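Long-range contacts in shikimate dehydrogenase (NADP(+)) (Listeria monocytogenes, PDB 3TNL), which probably catalyses the reversible NADPH-linked reduction of 3-dehydroshikimate to shikimate on the pathway to chorismate and the aromatic amino acids: residues Asn100-Ile104 with Gly119-Val124; Ile153-Ile159 with Val178-Phe184; Tyr191-Glu195 with Gln210-Ile214; Ile258-Tyr264 with Cys280-Leu286. One frame throughout, in Å; residues are numbered along the deposited sequence. Where two conformers were deposited one is given.

Interaction 1: Asn100-Ile104 with Gly119-Val124; sequences NKTNI and GAVNTV
Lys101 and Val121 are joined by one backbone hydrogen bond, Val121 N to Lys101 O at 3.0 Å, where the two segments run past each other without pairing as strands. The closest CA atoms belong to Thr102 and Ala120, and Lys101 O also receives a CA-H...O contact from Ala120 CA at 3.3 Å. Both segments belong to the substrate-binding domain of the shikimate dehydrogenase fold: 100-104 is loop, while 119-124 leaves helix 113-118 through Gly119, whose positive phi suits glycine, and enters strand 123-127. Asn122 and Thr123 both face His134, forming a classic beta bulge.

Lys101, the probable proton acceptor, lays its aliphatic root along the other backbone: CB and CG both lie near Val121 O, an atom buried here without a polar partner. CG stands anti to the carbonyl carbon (chi1 -60°), and in the conformer described the end of Lys101 leads away from this contact to about 5 Å from the bound NAD. Asn122, probably a shikimate ligand, has its side-chain amide held by Thr123 OG1, which meets Asn122 OD1 from above the carbonyl plane at 2.9 Å; Thr136 N bonds the same oxygen.

Deeper in, Ile104 crosses Val121 at about a right angle, with Ile104 CG2 resting 3.6 Å from Val121 CB. Ile104 CD1, at the end of an extended branch, reaches Val124 CG2 at 4.1 Å, and Ile104 also packs on Trp94 and Val96 of strand 93-96. At the outer end a single water donates to both Thr102 O, at 2.8 Å, and Gly119 O, at 2.7 Å.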
# COMPACT_ATOMS: atom_id res chain seq x y z
N ASN B 100 -9.13 10.56 -12.91
CA ASN B 100 -7.72 10.89 -13.10
C ASN B 100 -7.01 10.47 -14.38
O ASN B 100 -5.85 10.83 -14.56
CB ASN B 100 -6.94 10.20 -11.96
CG ASN B 100 -7.50 10.51 -10.59
OD1 ASN B 100 -7.73 11.65 -10.28
ND2 ASN B 100 -7.72 9.49 -9.77
N LYS B 101 -7.70 9.76 -15.27
CA LYS B 101 -7.01 9.19 -16.45
C LYS B 101 -6.48 10.19 -17.46
O LYS B 101 -5.46 9.94 -18.08
CB LYS B 101 -7.89 8.16 -17.15
CG LYS B 101 -8.26 7.00 -16.26
CD LYS B 101 -9.01 5.92 -17.01
CE LYS B 101 -10.37 6.39 -17.50
NZ LYS B 101 -11.09 5.31 -18.27
N THR B 102 -7.18 11.29 -17.65
CA THR B 102 -6.72 12.30 -18.61
C THR B 102 -5.81 13.38 -18.02
O THR B 102 -5.22 14.14 -18.77
CB THR B 102 -7.90 12.95 -19.34
OG1 THR B 102 -8.70 13.68 -18.41
CG2 THR B 102 -8.75 11.91 -20.03
N ASN B 103 -5.67 13.44 -16.69
CA ASN B 103 -4.79 14.42 -16.06
C ASN B 103 -3.44 13.88 -15.62
O ASN B 103 -2.48 14.63 -15.52
CB ASN B 103 -5.44 15.00 -14.79
CG ASN B 103 -6.58 15.98 -15.07
OD1 ASN B 103 -6.70 16.52 -16.16
ND2 ASN B 103 -7.39 16.23 -14.05
N ILE B 104 -3.35 12.57 -15.41
CA ILE B 104 -2.15 12.00 -14.76
C ILE B 104 -0.87 12.15 -15.56
O ILE B 104 0.19 12.23 -14.97
CB ILE B 104 -2.37 10.56 -14.26
CG1 ILE B 104 -1.28 10.16 -13.24
CG2 ILE B 104 -2.48 9.59 -15.41
CD1 ILE B 104 -1.50 8.75 -12.63
N GLY B 119 -4.63 10.17 -24.99
CA GLY B 119 -4.66 11.23 -24.01
C GLY B 119 -5.16 10.76 -22.66
O GLY B 119 -5.63 11.57 -21.83
N ALA B 120 -5.12 9.46 -22.44
CA ALA B 120 -5.52 8.86 -21.15
C ALA B 120 -4.53 7.76 -20.78
O ALA B 120 -3.95 7.10 -21.62
CB ALA B 120 -6.93 8.28 -21.22
N VAL B 121 -4.38 7.57 -19.48
CA VAL B 121 -3.52 6.54 -18.91
C VAL B 121 -4.33 5.78 -17.87
O VAL B 121 -4.95 6.39 -17.01
CB VAL B 121 -2.31 7.20 -18.16
CG1 VAL B 121 -1.57 6.16 -17.26
CG2 VAL B 121 -1.36 7.86 -19.17
N ASN B 122 -4.34 4.46 -17.94
CA ASN B 122 -4.99 3.67 -16.90
C ASN B 122 -4.00 2.77 -16.14
O ASN B 122 -4.39 2.13 -15.16
CB ASN B 122 -6.17 2.84 -17.42
CG ASN B 122 -5.75 1.60 -18.15
OD1 ASN B 122 -4.59 1.45 -18.57
ND2 ASN B 122 -6.70 0.66 -18.29
N THR B 123 -2.73 2.76 -16.55
CA THR B 123 -1.71 1.89 -15.98
C THR B 123 -0.36 2.60 -15.95
O THR B 123 0.09 3.11 -16.96
CB THR B 123 -1.57 0.63 -16.84
OG1 THR B 123 -2.83 -0.10 -16.85
CG2 THR B 123 -0.46 -0.29 -16.34
N VAL B 124 0.29 2.63 -14.79
CA VAL B 124 1.59 3.23 -14.64
C VAL B 124 2.58 2.20 -14.14
O VAL B 124 2.23 1.33 -13.33
CB VAL B 124 1.55 4.42 -13.62
CG1 VAL B 124 2.94 5.05 -13.43
CG2 VAL B 124 0.56 5.52 -14.10
O HOH W 1 -5.10 14.16 -21.57

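Interaction 2: Ile153-Ile159 with Val178-Phe184; sequences IGKKMTI and VKEISIF
Strands 156-159 and 180-184 run parallel, their axes 4.7 Å apart and inclined by 13°, and from Met157 onward four backbone hydrogen bonds join them: Met157 N to Glu180 O, Ser182 N to Met157 O, Ile159 N to Ser182 O and Phe184 N to Ile159 O. Ahead of this regular part Lys155 O takes two amides: Lys179 N lies in the carbonyl plane at 2.8 Å, while Glu180 N stands above that plane at 3.2 Å.

On the face carrying Lys156, Thr158 and Ser182, the lysine runs extended past Glu180, with Lys156 CD 3.5 Å from Glu180 OE1. Despite this the charged ends do not form a salt bridge, for Lys156 NZ stays 4.4 Å from Glu180 OE2 and is instead bridged to Glu223 and Glu226 of helix 217-226. Glu223 also accepts from Ser182 OG, so one carboxylate ties both strands to that helix.

The pair forms the first beta-alpha-beta unit of the Rossmann fold, with helix 164-175 making the crossover, and its opposite face is apolar. There Met157 and Ile181 lie side by side, the methionine leaving with CG anti to the backbone N (chi1 173°) in the conformer described. Ile159 CG2 touches both Ile181 CG2 and Ile183 CG1, and Ile159 also packs on Ile169 and Cys170 of the crossover helix. At the far end Thr158 CG2 approaches the Phe184 ring obliquely, 3.8 Å from Phe184 CE2, and Thr158 OG1 is hydrogen-bonded to Ser227.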
# COMPACT_ATOMS: atom_id res chain seq x y z
N ILE B 153 -9.25 -7.13 -38.00
CA ILE B 153 -8.16 -6.37 -38.59
C ILE B 153 -8.39 -6.27 -40.11
O ILE B 153 -8.77 -7.25 -40.75
CB ILE B 153 -6.79 -7.03 -38.27
CG1 ILE B 153 -6.64 -7.22 -36.74
CG2 ILE B 153 -5.64 -6.22 -38.84
CD1 ILE B 153 -6.84 -5.99 -35.91
N GLY B 154 -8.18 -5.09 -40.65
CA GLY B 154 -8.37 -4.83 -42.07
C GLY B 154 -9.81 -4.68 -42.50
O GLY B 154 -10.12 -4.65 -43.68
N LYS B 155 -10.70 -4.51 -41.52
CA LYS B 155 -12.13 -4.43 -41.77
C LYS B 155 -12.72 -3.18 -41.15
O LYS B 155 -12.00 -2.31 -40.71
CB LYS B 155 -12.80 -5.70 -41.26
CG LYS B 155 -12.20 -6.97 -41.87
CD LYS B 155 -12.76 -8.23 -41.31
CE LYS B 155 -12.03 -9.44 -41.86
NZ LYS B 155 -12.53 -10.69 -41.19
N LYS B 156 -14.04 -3.09 -41.16
CA LYS B 156 -14.78 -1.92 -40.69
C LYS B 156 -15.53 -2.19 -39.41
O LYS B 156 -16.20 -3.24 -39.27
CB LYS B 156 -15.77 -1.47 -41.75
CG LYS B 156 -16.62 -0.35 -41.39
CD LYS B 156 -17.31 0.11 -42.68
CE LYS B 156 -18.14 1.30 -42.46
NZ LYS B 156 -18.54 1.96 -43.77
N MET B 157 -15.39 -1.28 -38.45
CA MET B 157 -16.13 -1.33 -37.21
C MET B 157 -17.04 -0.14 -37.15
O MET B 157 -16.65 0.96 -37.55
CB MET B 157 -15.19 -1.29 -35.98
CG MET B 157 -15.92 -1.16 -34.63
SD MET B 157 -14.85 -1.39 -33.18
CE MET B 157 -13.72 -0.01 -33.40
N THR B 158 -18.25 -0.36 -36.65
CA THR B 158 -19.21 0.68 -36.33
C THR B 158 -19.32 0.63 -34.79
O THR B 158 -19.50 -0.41 -34.22
CB THR B 158 -20.56 0.50 -36.98
OG1 THR B 158 -20.39 0.65 -38.40
CG2 THR B 158 -21.55 1.53 -36.51
N ILE B 159 -19.18 1.77 -34.15
CA ILE B 159 -19.19 1.82 -32.69
C ILE B 159 -20.00 2.99 -32.17
O ILE B 159 -19.96 4.09 -32.74
CB ILE B 159 -17.73 1.83 -32.17
CG1 ILE B 159 -17.68 1.75 -30.64
CG2 ILE B 159 -16.96 3.06 -32.68
CD1 ILE B 159 -16.26 1.57 -30.09
N VAL B 178 -7.41 -1.88 -37.94
CA VAL B 178 -8.79 -1.84 -38.41
C VAL B 178 -8.79 -0.80 -39.56
O VAL B 178 -8.22 0.29 -39.43
CB VAL B 178 -9.72 -1.51 -37.27
CG1 VAL B 178 -11.10 -1.13 -37.79
CG2 VAL B 178 -9.76 -2.70 -36.31
N LYS B 179 -9.46 -1.12 -40.65
CA LYS B 179 -9.41 -0.28 -41.86
C LYS B 179 -10.29 0.96 -41.82
O LYS B 179 -9.92 2.02 -42.35
CB LYS B 179 -9.78 -1.13 -43.10
CG LYS B 179 -9.69 -0.42 -44.47
CD LYS B 179 -10.31 -1.28 -45.59
CE LYS B 179 -10.08 -0.63 -46.95
NZ LYS B 179 -10.54 0.77 -46.96
N GLU B 180 -11.46 0.83 -41.21
CA GLU B 180 -12.42 1.92 -41.15
C GLU B 180 -13.17 1.85 -39.84
O GLU B 180 -13.48 0.76 -39.38
CB GLU B 180 -13.47 1.73 -42.26
CG GLU B 180 -12.94 1.56 -43.67
CD GLU B 180 -14.08 1.27 -44.65
OE1 GLU B 180 -14.49 0.08 -44.76
OE2 GLU B 180 -14.49 2.24 -45.35
N ILE B 181 -13.46 3.01 -39.28
CA ILE B 181 -14.24 3.11 -38.06
C ILE B 181 -15.30 4.18 -38.22
O ILE B 181 -14.99 5.33 -38.55
CB ILE B 181 -13.36 3.46 -36.82
CG1 ILE B 181 -12.32 2.35 -36.60
CG2 ILE B 181 -14.21 3.64 -35.59
CD1 ILE B 181 -11.36 2.57 -35.47
N SER B 182 -16.55 3.80 -38.01
CA SER B 182 -17.66 4.71 -38.02
C SER B 182 -18.21 4.84 -36.60
O SER B 182 -18.70 3.86 -36.03
CB SER B 182 -18.75 4.29 -38.97
OG SER B 182 -18.24 4.34 -40.31
N ILE B 183 -18.10 6.05 -36.06
CA ILE B 183 -18.54 6.36 -34.70
C ILE B 183 -19.89 7.05 -34.72
O ILE B 183 -20.12 7.96 -35.53
CB ILE B 183 -17.54 7.32 -34.00
CG1 ILE B 183 -16.10 6.77 -34.09
CG2 ILE B 183 -17.98 7.66 -32.55
CD1 ILE B 183 -15.01 7.76 -33.67
N PHE B 184 -20.76 6.62 -33.81
CA PHE B 184 -22.07 7.24 -33.61
C PHE B 184 -22.18 7.68 -32.16
O PHE B 184 -21.88 6.92 -31.25
CB PHE B 184 -23.22 6.30 -33.95
CG PHE B 184 -23.38 6.06 -35.41
CD1 PHE B 184 -24.40 6.66 -36.10
CD2 PHE B 184 -22.49 5.23 -36.10
CE1 PHE B 184 -24.55 6.46 -37.46
CE2 PHE B 184 -22.63 5.02 -37.46
CZ PHE B 184 -23.65 5.66 -38.15

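Interaction 3: Tyr191-Glu195 with Gln210-Ile214; sequences YANAE and QLFDI
Leu211 fills the tight part of this contact, pushing its branched end between Tyr191, Ala194 and Glu195 on one side of the helix. Leu211 CD2 sits over a face of the Tyr191 ring in a CH-pi contact, 3.7 Å from the centroid and 21° off the normal, displaced toward the rim beside CE1 and CZ. Leu211 CD1 meets Ala194 CB at 3.6 Å, and both methyls touch the alanine as well as the ring. The tyrosine reaches across because its CG stands anti to the backbone N (chi1 -160°), which carries the ring toward Leu211.

Helix 191-195 and strand 210-213 run nearly antiparallel, at 159°, with their axes 9.2 Å apart. They belong to the second beta-alpha-beta unit of the Rossmann domain, in which helix 191-204 follows strand 180-185 and leads to an edge strand of the parallel sheet. Side chains thus span the gap, and packing is the sole interaction between the segments. On the inner side Ala194 also touches Ala162 of the nucleotide-binding loop.

At the exposed side the contact is small: Glu195 gives Leu211 one methylene, CG, crossing it at about a right angle. The packing is looser round the tyrosine hydroxyl. Phe212 O and Asp213 N lie at the ring edge; Tyr191 OH is 3.7 Å from Asp213 N and makes only packing contact. The ring also makes a cation-pi contact with Lys187, a residue that binds the dinucleotide, and Asp213 OD2 accepts from Glu215 N.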
# COMPACT_ATOMS: atom_id res chain seq x y z
N TYR B 191 -19.64 14.67 -27.82
CA TYR B 191 -19.58 14.71 -29.30
C TYR B 191 -18.29 15.36 -29.75
O TYR B 191 -17.66 14.90 -30.71
CB TYR B 191 -20.81 15.41 -29.92
CG TYR B 191 -21.07 15.09 -31.38
CD1 TYR B 191 -20.56 15.91 -32.40
CD2 TYR B 191 -21.78 13.95 -31.75
CE1 TYR B 191 -20.81 15.59 -33.75
CE2 TYR B 191 -22.04 13.66 -33.08
CZ TYR B 191 -21.54 14.46 -34.07
OH TYR B 191 -21.80 14.12 -35.40
N ALA B 192 -17.90 16.45 -29.09
CA ALA B 192 -16.64 17.12 -29.42
C ALA B 192 -15.40 16.24 -29.24
O ALA B 192 -14.43 16.35 -29.98
CB ALA B 192 -16.50 18.43 -28.64
N ASN B 193 -15.44 15.36 -28.25
CA ASN B 193 -14.35 14.42 -28.04
C ASN B 193 -14.29 13.44 -29.20
O ASN B 193 -13.23 13.07 -29.68
CB ASN B 193 -14.52 13.63 -26.74
CG ASN B 193 -13.33 12.76 -26.46
OD1 ASN B 193 -12.19 13.25 -26.45
ND2 ASN B 193 -13.58 11.45 -26.26
N ALA B 194 -15.46 12.98 -29.66
CA ALA B 194 -15.47 12.06 -30.80
C ALA B 194 -14.89 12.76 -32.05
O ALA B 194 -14.20 12.12 -32.86
CB ALA B 194 -16.90 11.55 -31.09
N GLU B 195 -15.15 14.07 -32.20
CA GLU B 195 -14.61 14.83 -33.35
C GLU B 195 -13.07 14.83 -33.25
O GLU B 195 -12.37 14.65 -34.25
CB GLU B 195 -15.19 16.23 -33.41
CG GLU B 195 -16.65 16.28 -33.80
CD GLU B 195 -17.26 17.69 -33.70
OE1 GLU B 195 -17.04 18.36 -32.68
OE2 GLU B 195 -17.99 18.10 -34.63
N GLN B 210 -14.94 8.29 -39.28
CA GLN B 210 -16.00 9.26 -39.45
C GLN B 210 -16.94 9.20 -38.26
O GLN B 210 -16.99 8.17 -37.58
CB GLN B 210 -16.74 9.11 -40.77
CG GLN B 210 -17.31 7.82 -41.04
CD GLN B 210 -17.71 7.64 -42.54
OE1 GLN B 210 -17.76 8.60 -43.34
NE2 GLN B 210 -18.02 6.42 -42.88
N LEU B 211 -17.62 10.33 -38.01
CA LEU B 211 -18.56 10.49 -36.90
C LEU B 211 -19.94 10.93 -37.39
O LEU B 211 -20.05 11.79 -38.27
CB LEU B 211 -18.02 11.54 -35.93
CG LEU B 211 -18.93 11.96 -34.77
CD1 LEU B 211 -19.22 10.84 -33.79
CD2 LEU B 211 -18.28 13.18 -34.10
N PHE B 212 -20.98 10.34 -36.81
CA PHE B 212 -22.36 10.68 -37.08
C PHE B 212 -23.17 10.75 -35.79
O PHE B 212 -22.82 10.16 -34.77
CB PHE B 212 -22.99 9.62 -37.95
CG PHE B 212 -22.24 9.35 -39.24
CD1 PHE B 212 -22.38 10.20 -40.31
CD2 PHE B 212 -21.42 8.25 -39.36
CE1 PHE B 212 -21.68 9.94 -41.50
CE2 PHE B 212 -20.76 7.97 -40.56
CZ PHE B 212 -20.90 8.84 -41.61
N ASP B 213 -24.31 11.43 -35.86
CA ASP B 213 -25.27 11.49 -34.75
C ASP B 213 -25.95 10.12 -34.68
O ASP B 213 -26.31 9.55 -35.71
CB ASP B 213 -26.30 12.58 -35.10
CG ASP B 213 -27.23 12.94 -33.96
OD1 ASP B 213 -27.67 14.13 -33.98
OD2 ASP B 213 -27.50 12.14 -33.06
N ILE B 214 -26.17 9.61 -33.47
CA ILE B 214 -26.87 8.35 -33.27
C ILE B 214 -28.32 8.44 -33.80
O ILE B 214 -28.97 7.42 -34.05
CB ILE B 214 -26.84 7.91 -31.75
CG1 ILE B 214 -27.36 6.48 -31.54
CG2 ILE B 214 -27.62 8.91 -30.87
CD1 ILE B 214 -26.53 5.39 -32.23

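Interaction 4: Ile258-Tyr264 with Cys280-Leu286; sequences IVSDVVY and CQTLNGL. With NAD (nicotinamide-adenine-dinucleotide), chain H.
Two backbone carbonyls, one from each segment, grip the carboxamide nitrogen of the nicotinamide: NAD N7N donates to Gly285 O at 2.9 Å and to Val262 O at 3.0 Å. With both bonds used the amide is fixed in rotation. Tyr264 turns its ring edge to this nitrogen, with Tyr264 CE2 3.5 Å from NAD N7N. Its CG sits between the backbone N and the carbonyl carbon (chi1 57°), which turns the ring across the start of the following helix, where Tyr264 CD1 meets Leu286 CD1 at 4.0 Å. Val262 CG2 packs against the nicotinamide ribose, 3.2 Å from NAD O4D.

Behind the pocket strands 258-261 and 281-283 run parallel, 15° apart. Val259 N to Gln281 O, at 2.8 Å, is the shortest bond between them; Leu283 N to Val259 O and Asp261 N to Leu283 O continue the pairing. Beyond the strands two Asx turns pin the loops: Asp261 OD2 accepts from Val263 N and Asn284 OD1 from Leu286 N. Asn232 ND2 donates to the same Asp261 OD2, Thr269 OG1 is bonded to Asp261 OD1, and Asn284 ND2 donates to Thr267 O. Gly285 N reaches Val263 O from above the carbonyl plane at 3.1 Å. Gly285 CA, at the N-cap of helix 286-301, makes a nearly straight CA-H...O contact with Val262 O at 3.3 Å. Such carboxyl ends of neighbouring parallel strands, receiving the nicotinamide, are the cofactor site of a Rossmann fold.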
# COMPACT_ATOMS: atom_id res chain seq x y z
N ILE B 258 -20.81 -9.50 -36.14
CA ILE B 258 -20.44 -9.68 -34.72
C ILE B 258 -21.01 -8.49 -34.01
O ILE B 258 -20.75 -7.34 -34.43
CB ILE B 258 -18.92 -9.66 -34.53
CG1 ILE B 258 -18.30 -10.81 -35.32
CG2 ILE B 258 -18.56 -9.81 -33.04
CD1 ILE B 258 -16.81 -10.54 -35.62
N VAL B 259 -21.73 -8.71 -32.90
CA VAL B 259 -22.23 -7.59 -32.09
C VAL B 259 -21.54 -7.70 -30.72
O VAL B 259 -21.58 -8.75 -30.06
CB VAL B 259 -23.76 -7.57 -31.97
CG1 VAL B 259 -24.19 -6.38 -31.10
CG2 VAL B 259 -24.37 -7.46 -33.38
N SER B 260 -20.91 -6.61 -30.33
CA SER B 260 -20.10 -6.54 -29.12
C SER B 260 -20.59 -5.47 -28.16
O SER B 260 -21.04 -4.43 -28.61
CB SER B 260 -18.66 -6.23 -29.59
OG SER B 260 -17.87 -5.64 -28.58
N ASP B 261 -20.56 -5.74 -26.85
CA ASP B 261 -20.92 -4.72 -25.86
C ASP B 261 -19.82 -4.66 -24.83
O ASP B 261 -19.26 -5.70 -24.47
CB ASP B 261 -22.28 -5.07 -25.21
CG ASP B 261 -23.05 -3.82 -24.75
OD1 ASP B 261 -24.28 -3.76 -25.02
OD2 ASP B 261 -22.42 -2.90 -24.20
N VAL B 262 -19.44 -3.46 -24.43
CA VAL B 262 -18.47 -3.27 -23.35
C VAL B 262 -19.12 -3.63 -22.01
O VAL B 262 -18.44 -3.95 -21.05
CB VAL B 262 -17.90 -1.85 -23.31
CG1 VAL B 262 -17.08 -1.55 -24.57
CG2 VAL B 262 -19.01 -0.81 -23.04
N VAL B 263 -20.45 -3.58 -21.93
CA VAL B 263 -21.16 -3.93 -20.71
C VAL B 263 -21.09 -5.46 -20.45
O VAL B 263 -21.19 -6.26 -21.39
CB VAL B 263 -22.66 -3.48 -20.81
CG1 VAL B 263 -23.48 -3.99 -19.59
CG2 VAL B 263 -22.78 -1.95 -21.02
N TYR B 264 -20.88 -5.87 -19.20
CA TYR B 264 -20.91 -7.28 -18.82
C TYR B 264 -21.76 -7.53 -17.56
O TYR B 264 -21.89 -8.67 -17.13
CB TYR B 264 -19.50 -7.89 -18.69
CG TYR B 264 -18.59 -7.21 -17.73
CD1 TYR B 264 -18.45 -7.67 -16.42
CD2 TYR B 264 -17.89 -6.08 -18.10
CE1 TYR B 264 -17.60 -7.03 -15.54
CE2 TYR B 264 -17.06 -5.44 -17.22
CZ TYR B 264 -16.91 -5.92 -15.95
OH TYR B 264 -16.07 -5.24 -15.08
N CYS B 280 -26.73 -13.24 -34.93
CA CYS B 280 -25.38 -12.76 -34.90
C CYS B 280 -24.48 -13.42 -33.88
O CYS B 280 -24.96 -14.04 -32.94
CB CYS B 280 -25.39 -11.28 -34.47
SG CYS B 280 -26.48 -10.16 -35.37
N GLN B 281 -23.17 -13.33 -34.11
CA GLN B 281 -22.19 -13.73 -33.10
C GLN B 281 -22.18 -12.57 -32.11
O GLN B 281 -22.27 -11.41 -32.52
CB GLN B 281 -20.79 -13.84 -33.70
CG GLN B 281 -20.61 -14.95 -34.69
CD GLN B 281 -20.15 -16.21 -34.07
OE1 GLN B 281 -20.55 -16.56 -32.96
NE2 GLN B 281 -19.29 -16.94 -34.77
N THR B 282 -22.01 -12.86 -30.83
CA THR B 282 -22.01 -11.83 -29.79
C THR B 282 -20.91 -12.01 -28.77
O THR B 282 -20.40 -13.11 -28.53
CB THR B 282 -23.35 -11.81 -28.99
OG1 THR B 282 -23.56 -13.13 -28.42
CG2 THR B 282 -24.55 -11.44 -29.88
N LEU B 283 -20.53 -10.89 -28.17
CA LEU B 283 -19.56 -10.93 -27.11
C LEU B 283 -19.79 -9.76 -26.17
O LEU B 283 -19.86 -8.60 -26.60
CB LEU B 283 -18.15 -10.88 -27.70
CG LEU B 283 -17.04 -11.23 -26.72
CD1 LEU B 283 -17.15 -12.73 -26.37
CD2 LEU B 283 -15.67 -10.88 -27.33
N ASN B 284 -19.88 -10.04 -24.88
CA ASN B 284 -20.02 -8.99 -23.85
C ASN B 284 -18.64 -8.49 -23.43
O ASN B 284 -17.63 -8.89 -23.99
CB ASN B 284 -20.89 -9.44 -22.64
CG ASN B 284 -20.23 -10.46 -21.77
OD1 ASN B 284 -18.99 -10.61 -21.78
ND2 ASN B 284 -21.05 -11.18 -20.98
N GLY B 285 -18.60 -7.59 -22.44
CA GLY B 285 -17.36 -6.95 -22.04
C GLY B 285 -16.48 -7.67 -21.03
O GLY B 285 -15.49 -7.10 -20.60
N LEU B 286 -16.80 -8.90 -20.68
CA LEU B 286 -16.02 -9.63 -19.63
C LEU B 286 -14.57 -9.86 -20.07
O LEU B 286 -13.64 -9.58 -19.32
CB LEU B 286 -16.67 -10.94 -19.23
CG LEU B 286 -15.97 -11.65 -18.05
CD1 LEU B 286 -16.05 -10.83 -16.77
CD2 LEU B 286 -16.61 -13.00 -17.83
PA NAD H . -18.12 7.81 -20.23
O1A NAD H . -18.93 8.51 -19.14
O2A NAD H . -16.67 8.22 -20.41
O5B NAD H . -18.94 7.91 -21.62
C5B NAD H . -20.35 7.69 -21.73
C4B NAD H . -20.72 7.47 -23.20
O4B NAD H . -22.08 7.03 -23.28
C3B NAD H . -20.72 8.76 -24.00
O3B NAD H . -20.39 8.44 -25.38
C2B NAD H . -22.15 9.25 -23.95
O2B NAD H . -22.52 10.04 -25.07
C1B NAD H . -22.91 7.94 -23.97
N9A NAD H . -24.25 7.93 -23.38
C8A NAD H . -24.52 7.93 -22.05
N7A NAD H . -25.85 7.85 -21.87
C5A NAD H . -26.47 7.77 -23.07
C6A NAD H . -27.76 7.67 -23.55
N6A NAD H . -28.79 7.60 -22.70
N1A NAD H . -27.99 7.58 -24.87
C2A NAD H . -26.97 7.65 -25.76
N3A NAD H . -25.67 7.75 -25.38
C4A NAD H . -25.38 7.82 -24.06
O3 NAD H . -18.24 6.25 -19.91
PN NAD H . -17.13 5.11 -20.17
O1N NAD H . -16.11 5.06 -19.06
O2N NAD H . -16.67 5.17 -21.63
O5D NAD H . -17.97 3.75 -19.96
C5D NAD H . -19.03 3.45 -20.86
C4D NAD H . -19.39 2.01 -20.56
O4D NAD H . -18.23 1.18 -20.72
C3D NAD H . -19.85 1.83 -19.12
O3D NAD H . -21.05 1.05 -19.12
C2D NAD H . -18.71 1.09 -18.45
O2D NAD H . -19.14 0.29 -17.32
C1D NAD H . -18.15 0.27 -19.61
N1N NAD H . -16.75 -0.15 -19.50
C2N NAD H . -16.45 -1.46 -19.56
C3N NAD H . -15.13 -1.89 -19.48
C7N NAD H . -14.76 -3.34 -19.55
O7N NAD H . -13.66 -3.63 -19.09
N7N NAD H . -15.60 -4.22 -20.13
C4N NAD H . -14.11 -0.94 -19.33
C5N NAD H . -14.45 0.41 -19.27
C6N NAD H . -15.79 0.79 -19.36
O HOH W 2 -17.15 -6.98 -26.32

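In the fold
Interactions 2, 3 and 4 all belong to the six-stranded parallel sheet of the nucleotide-binding domain, whereas interaction 1 lies in the substrate-binding domain. Interactions 2 and 3 touch directly, strand 208-213 pairing with strand 180-185 by probable hydrogen bonds from Ile183 N to Gln210 O and from Phe212 N to Ile183 O, both 2.8 Å. Interaction 4 sits at the other edge of that sheet, its nearest atoms about 6 Å from interaction 2 and about 12 Å from interaction 3. NAD is also bonded at Ala162, Gly164, Ala165, Asn185 and Asp188, while interaction 4 holds its nicotinamide end. Interaction 1 lies across the cleft, its centre about 25 Å from that of interaction 4, yet Lys101 comes within about 5 Å of the cofactor.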